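Local coordinates for L-arabinose ABC transporter, periplasmic L-arabinose-binding protein (Burkholderia thailandensis, PDB 4KZK), which binds beta-D-galactose and probably serves as the periplasmic receptor that delivers L-arabinose and related sugars to an ABC transporter, at residues I142-A156 with T181-A195. Numbering follows the deposited sequence.
With GAL (beta-D-galactopyranose), chain B.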
loop_
_atom_site.group_PDB
_atom_site.type_symbol
_atom_site.label_atom_id
_atom_site.label_comp_id
_atom_site.label_asym_id
_atom_site.label_seq_id
_atom_site.Cartn_x
_atom_site.Cartn_y
_atom_site.Cartn_z
ATOM N N ILE A 142 0.205 3.850 7.103
ATOM C CA ILE A 142 -1.125 4.400 6.963
ATOM C C ILE A 142 -2.018 3.910 8.102
ATOM O O ILE A 142 -1.766 2.853 8.686
ATOM C CB ILE A 142 -1.755 4.085 5.586
ATOM C CG1 ILE A 142 -2.157 2.607 5.421
ATOM C CG2 ILE A 142 -0.812 4.511 4.486
ATOM C CD1 ILE A 142 -2.895 2.329 4.138
ATOM N N SER A 143 -3.071 4.670 8.397
ATOM C CA SER A 143 -4.095 4.228 9.353
ATOM C C SER A 143 -4.989 3.197 8.674
ATOM O O SER A 143 -6.053 3.506 8.147
ATOM C CB SER A 143 -4.908 5.423 9.885
ATOM O OG SER A 143 -5.632 5.007 11.054
ATOM N N ALA A 144 -4.515 1.951 8.660
ATOM C CA ALA A 144 -4.980 0.943 7.720
ATOM C C ALA A 144 -6.450 0.573 7.837
ATOM O O ALA A 144 -7.154 0.476 6.831
ATOM C CB ALA A 144 -4.108 -0.299 7.807
ATOM N N TYR A 145 -6.918 0.373 9.064
ATOM C CA TYR A 145 -8.309 0.023 9.265
ATOM C C TYR A 145 -9.228 1.138 8.797
ATOM O O TYR A 145 -10.189 0.876 8.063
ATOM C CB TYR A 145 -8.579 -0.356 10.726
ATOM C CG TYR A 145 -10.013 -0.812 10.923
ATOM C CD1 TYR A 145 -10.410 -2.111 10.585
ATOM C CD2 TYR A 145 -10.991 0.065 11.391
ATOM C CE1 TYR A 145 -11.737 -2.510 10.711
ATOM C CE2 TYR A 145 -12.307 -0.330 11.511
ATOM C CZ TYR A 145 -12.675 -1.629 11.170
ATOM O OH TYR A 145 -14.015 -2.011 11.307
ATOM N N ARG A 146 -8.925 2.378 9.186
ATOM C CA ARG A 146 -9.741 3.514 8.768
ATOM C C ARG A 146 -9.723 3.719 7.260
ATOM O O ARG A 146 -10.734 4.033 6.670
ATOM C CB ARG A 146 -9.291 4.806 9.460
ATOM C CG ARG A 146 -9.589 4.822 10.945
ATOM C CD ARG A 146 -9.554 6.217 11.559
ATOM N NE ARG A 146 -8.852 7.194 10.725
ATOM C CZ ARG A 146 -7.611 7.647 10.905
ATOM N NH1 ARG A 146 -6.851 7.281 11.928
ATOM N NH2 ARG A 146 -7.129 8.505 10.034
ATOM N N ILE A 147 -8.577 3.485 6.633
ATOM C CA ILE A 147 -8.439 3.567 5.175
ATOM C C ILE A 147 -9.342 2.519 4.523
ATOM O O ILE A 147 -10.064 2.784 3.565
ATOM C CB ILE A 147 -6.974 3.329 4.743
ATOM C CG1 ILE A 147 -6.062 4.440 5.285
ATOM C CG2 ILE A 147 -6.854 3.227 3.225
ATOM C CD1 ILE A 147 -6.371 5.828 4.773
ATOM N N GLY A 148 -9.268 1.306 5.036
ATOM C CA GLY A 148 -10.176 0.270 4.584
ATOM C C GLY A 148 -11.647 0.650 4.699
ATOM O O GLY A 148 -12.445 0.369 3.790
ATOM N N ARG A 149 -12.038 1.241 5.833
ATOM C CA ARG A 149 -13.409 1.721 5.954
ATOM C C ARG A 149 -13.767 2.679 4.826
ATOM O O ARG A 149 -14.886 2.629 4.296
ATOM C CB ARG A 149 -13.616 2.415 7.302
ATOM C CG ARG A 149 -13.490 1.514 8.514
ATOM C CD ARG A 149 -14.552 0.432 8.568
ATOM N NE ARG A 149 -15.897 0.961 8.786
ATOM C CZ ARG A 149 -16.752 0.520 9.706
ATOM N NH1 ARG A 149 -16.420 -0.456 10.563
ATOM N NH2 ARG A 149 -17.959 1.060 9.764
ATOM N N GLN A 150 -12.861 3.590 4.519
ATOM C CA GLN A 150 -13.060 4.513 3.388
ATOM C C GLN A 150 -13.231 3.785 2.061
ATOM O O GLN A 150 -14.045 4.184 1.237
ATOM C CB GLN A 150 -11.921 5.514 3.279
ATOM C CG GLN A 150 -11.830 6.477 4.445
ATOM C CD GLN A 150 -10.606 7.347 4.305
ATOM O OE1 GLN A 150 -9.500 6.907 4.592
ATOM N NE2 GLN A 150 -10.776 8.538 3.833
ATOM N N VAL A 151 -12.462 2.729 1.848
ATOM C CA VAL A 151 -12.636 1.926 0.639
ATOM C C VAL A 151 -14.057 1.355 0.555
ATOM O O VAL A 151 -14.737 1.471 -0.461
ATOM C CB VAL A 151 -11.627 0.763 0.576
ATOM C CG1 VAL A 151 -12.006 -0.229 -0.521
ATOM C CG2 VAL A 151 -10.187 1.261 0.392
ATOM N N GLY A 152 -14.510 0.731 1.635
ATOM C CA GLY A 152 -15.826 0.133 1.658
ATOM C C GLY A 152 -16.935 1.154 1.527
ATOM O O GLY A 152 -17.913 0.922 0.806
ATOM N N ASP A 153 -16.765 2.316 2.156
ATOM C CA ASP A 153 -17.773 3.366 2.048
ATOM C C ASP A 153 -17.899 3.870 0.617
ATOM O O ASP A 153 -19.017 4.097 0.123
ATOM C CB ASP A 153 -17.432 4.547 2.951
ATOM C CG ASP A 153 -17.654 4.276 4.416
ATOM O OD1 ASP A 153 -18.255 3.250 4.834
ATOM O OD2 ASP A 153 -17.217 5.172 5.180
ATOM N N ALA A 154 -16.751 4.053 -0.038
ATOM C CA ALA A 154 -16.703 4.514 -1.447
ATOM C C ALA A 154 -17.442 3.517 -2.330
ATOM O O ALA A 154 -18.245 3.890 -3.171
ATOM C CB ALA A 154 -15.272 4.660 -1.929
ATOM N N ILE A 155 -17.166 2.236 -2.132
ATOM C CA ILE A 155 -17.785 1.200 -2.916
ATOM C C ILE A 155 -19.301 1.199 -2.680
ATOM O O ILE A 155 -20.085 1.198 -3.636
ATOM C CB ILE A 155 -17.188 -0.189 -2.564
ATOM C CG1 ILE A 155 -15.736 -0.287 -3.063
ATOM C CG2 ILE A 155 -18.029 -1.294 -3.181
ATOM C CD1 ILE A 155 -15.002 -1.546 -2.642
ATOM N N ALA A 156 -19.716 1.227 -1.410
ATOM C CA ALA A 156 -21.148 1.211 -1.040
ATOM C C ALA A 156 -21.897 2.379 -1.673
ATOM O O ALA A 156 -23.031 2.225 -2.174
ATOM C CB ALA A 156 -21.310 1.250 0.464
ATOM N N THR A 181 -0.766 -4.806 7.945
ATOM C CA THR A 181 -1.361 -3.631 7.313
ATOM C C THR A 181 -2.294 -4.054 6.191
ATOM O O THR A 181 -3.332 -3.459 5.973
ATOM C CB THR A 181 -0.308 -2.583 6.853
ATOM O OG1 THR A 181 -0.968 -1.401 6.381
ATOM C CG2 THR A 181 0.591 -3.129 5.751
ATOM N N ALA A 182 -1.945 -5.106 5.463
ATOM C CA ALA A 182 -2.836 -5.592 4.413
ATOM C C ALA A 182 -4.125 -6.176 4.979
ATOM O O ALA A 182 -5.206 -5.928 4.455
ATOM C CB ALA A 182 -2.122 -6.623 3.533
ATOM N N ARG A 183 -4.013 -6.979 6.038
ATOM C CA ARG A 183 -5.169 -7.540 6.699
ATOM C C ARG A 183 -6.096 -6.439 7.208
ATOM O O ARG A 183 -7.304 -6.520 7.058
ATOM C CB ARG A 183 -4.749 -8.444 7.861
ATOM C CG ARG A 183 -5.906 -9.224 8.489
ATOM C CD ARG A 183 -5.551 -9.888 9.819
ATOM N NE ARG A 183 -5.381 -8.894 10.886
ATOM C CZ ARG A 183 -6.383 -8.243 11.495
ATOM N NH1 ARG A 183 -7.668 -8.488 11.196
ATOM N NH2 ARG A 183 -6.106 -7.343 12.430
ATOM N N GLU A 184 -5.528 -5.394 7.801
ATOM C CA GLU A 184 -6.359 -4.328 8.372
ATOM C C GLU A 184 -7.116 -3.547 7.287
ATOM O O GLU A 184 -8.296 -3.180 7.475
ATOM C CB GLU A 184 -5.502 -3.385 9.216
ATOM C CG GLU A 184 -4.976 -4.033 10.492
ATOM C CD GLU A 184 -3.790 -3.303 11.112
ATOM O OE1 GLU A 184 -3.534 -2.129 10.760
ATOM O OE2 GLU A 184 -3.115 -3.905 11.982
ATOM N N ARG A 185 -6.463 -3.314 6.148
ATOM C CA ARG A 185 -7.087 -2.622 5.021
ATOM C C ARG A 185 -8.293 -3.386 4.526
ATOM O O ARG A 185 -9.340 -2.782 4.287
ATOM C CB ARG A 185 -6.100 -2.451 3.860
ATOM C CG ARG A 185 -4.944 -1.541 4.183
ATOM C CD ARG A 185 -3.799 -1.696 3.201
ATOM N NE ARG A 185 -2.551 -1.233 3.791
ATOM C CZ ARG A 185 -1.518 -0.747 3.090
ATOM N NH1 ARG A 185 -1.601 -0.646 1.774
ATOM N NH2 ARG A 185 -0.397 -0.374 3.702
ATOM N N THR A 186 -8.169 -4.708 4.356
ATOM C CA THR A 186 -9.286 -5.483 3.823
ATOM C C THR A 186 -10.385 -5.704 4.844
ATOM O O THR A 186 -11.558 -5.728 4.475
ATOM C CB THR A 186 -8.861 -6.808 3.153
ATOM O OG1 THR A 186 -8.191 -7.654 4.085
ATOM C CG2 THR A 186 -7.977 -6.519 1.980
ATOM N N THR A 187 -10.017 -5.862 6.111
ATOM C CA THR A 187 -10.987 -5.968 7.206
ATOM C C THR A 187 -11.838 -4.701 7.306
ATOM O O THR A 187 -13.053 -4.762 7.432
ATOM C CB THR A 187 -10.284 -6.274 8.547
ATOM O OG1 THR A 187 -9.545 -7.496 8.422
ATOM C CG2 THR A 187 -11.294 -6.450 9.663
ATOM N N GLY A 188 -11.206 -3.531 7.202
ATOM C CA GLY A 188 -11.967 -2.285 7.223
ATOM C C GLY A 188 -12.950 -2.198 6.084
ATOM O O GLY A 188 -14.110 -1.797 6.263
ATOM N N ALA A 189 -12.504 -2.583 4.887
ATOM C CA ALA A 189 -13.382 -2.538 3.726
ATOM C C ALA A 189 -14.575 -3.479 3.901
ATOM O O ALA A 189 -15.733 -3.109 3.652
ATOM C CB ALA A 189 -12.602 -2.875 2.455
ATOM N N VAL A 190 -14.309 -4.701 4.337
ATOM C CA VAL A 190 -15.404 -5.641 4.567
ATOM C C VAL A 190 -16.386 -5.110 5.625
ATOM O O VAL A 190 -17.600 -5.203 5.459
ATOM C CB VAL A 190 -14.892 -7.048 4.974
ATOM C CG1 VAL A 190 -16.047 -7.939 5.450
ATOM C CG2 VAL A 190 -14.176 -7.721 3.816
ATOM N N ASP A 191 -15.850 -4.569 6.715
ATOM C CA ASP A 191 -16.689 -4.095 7.816
ATOM C C ASP A 191 -17.567 -2.952 7.336
ATOM O O ASP A 191 -18.758 -2.899 7.642
ATOM C CB ASP A 191 -15.829 -3.643 9.014
ATOM C CG ASP A 191 -15.210 -4.802 9.790
ATOM O OD1 ASP A 191 -15.497 -5.980 9.475
ATOM O OD2 ASP A 191 -14.437 -4.540 10.743
ATOM N N ALA A 192 -16.993 -2.025 6.575
ATOM C CA ALA A 192 -17.794 -0.927 6.024
ATOM C C ALA A 192 -18.884 -1.445 5.071
ATOM O O ALA A 192 -20.003 -0.935 5.053
ATOM C CB ALA A 192 -16.899 0.105 5.327
ATOM N N LEU A 193 -18.568 -2.466 4.285
ATOM C CA LEU A 193 -19.548 -3.011 3.349
ATOM C C LEU A 193 -20.692 -3.739 4.090
ATOM O O LEU A 193 -21.868 -3.577 3.747
ATOM C CB LEU A 193 -18.877 -3.926 2.316
ATOM C CG LEU A 193 -18.069 -3.176 1.256
ATOM C CD1 LEU A 193 -17.120 -4.118 0.560
ATOM C CD2 LEU A 193 -18.963 -2.494 0.236
ATOM N N LYS A 194 -20.353 -4.525 5.103
ATOM C CA LYS A 194 -21.395 -5.180 5.895
ATOM C C LYS A 194 -22.296 -4.154 6.580
ATOM O O LYS A 194 -23.504 -4.353 6.649
ATOM C CB LYS A 194 -20.786 -6.129 6.901
ATOM C CG LYS A 194 -20.178 -7.360 6.245
ATOM C CD LYS A 194 -19.878 -8.454 7.268
ATOM C CE LYS A 194 -18.936 -7.990 8.367
ATOM N NZ LYS A 194 -18.485 -9.116 9.212
ATOM N N ALA A 195 -21.710 -3.050 7.036
ATOM C CA ALA A 195 -22.469 -1.949 7.681
ATOM C C ALA A 195 -23.424 -1.260 6.713
ATOM O O ALA A 195 -24.373 -0.589 7.135
ATOM C CB ALA A 195 -21.502 -0.929 8.275
HETATM C C1 GAL B . 2.548 -1.045 1.318
HETATM C C2 GAL B . 2.033 -1.351 -0.086
HETATM C C3 GAL B . 2.126 -0.068 -0.924
HETATM C C4 GAL B . 1.405 1.070 -0.207
HETATM C C5 GAL B . 2.003 1.242 1.178
HETATM C C6 GAL B . 1.284 2.325 1.971
HETATM O O1 GAL B . 2.340 -2.203 2.102
HETATM O O2 GAL B . 2.837 -2.367 -0.639
HETATM O O3 GAL B . 1.595 -0.266 -2.240
HETATM O O4 GAL B . 0.020 0.834 -0.155
HETATM O O5 GAL B . 1.821 0.029 1.894
HETATM O O6 GAL B . 1.853 2.466 3.262
HETATM O O HOH W 1 -0.702 0.358 8.474
HETATM O O HOH W 2 -2.162 0.258 10.923
HETATM O O HOH W 3 -5.320 0.061 11.460
HETATM O O HOH W 4 -20.496 1.748 5.468
#
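Gly148 and Gly188 bring two helices of a periplasmic binding protein lobe into backbone contact beside the sugar cleft: their CA atoms lie 4.1 Å apart, and the axes of segments 144-156 and 181-195 approach to 6.3 Å, crossing at -41°. Gly152 meets Ala189 and Ala192 one turn on. Three CA-H...O contacts document the closeness, among them Ala189 CA to Gly148 O at 3.1 Å.

Apolar contact continues on the sheet-facing side, where Ile155 CG2 meets Leu193 CD2 and Val151 CG1 meets Ala189 CB; strand 233-236 covers Ile155, Ala189 and Leu193.

On the side away from the sheet, polar groups join the helices. The Tyr145 ring lies along Gly188, its CG trans to the backbone N (chi1 -176°), and its OH donates to the anti lone pair of Asp191 OD2 at 2.6 Å, near the ring plane. Arg149, bent at chi2 and chi3, folds over Ala192 and gives NH1 to the same hydroxyl, only 4° out of the guanidinium plane. Waters bridge Glu184 OE1 to Tyr145 N, and Asp153 OD1 to Ala192 O.

At the cleft, Arg185 NH1 donates to galactose O4 and NH2 to O5, while NH1 also hydrogen-bonds Ser238 O. Thr181 OG1 receives NE and NH2 side-on, which should fix the guanidinium's rotation. Ile142 CD1 lies over the centre of one guanidinium face, 3.5 Å from Arg185 CZ.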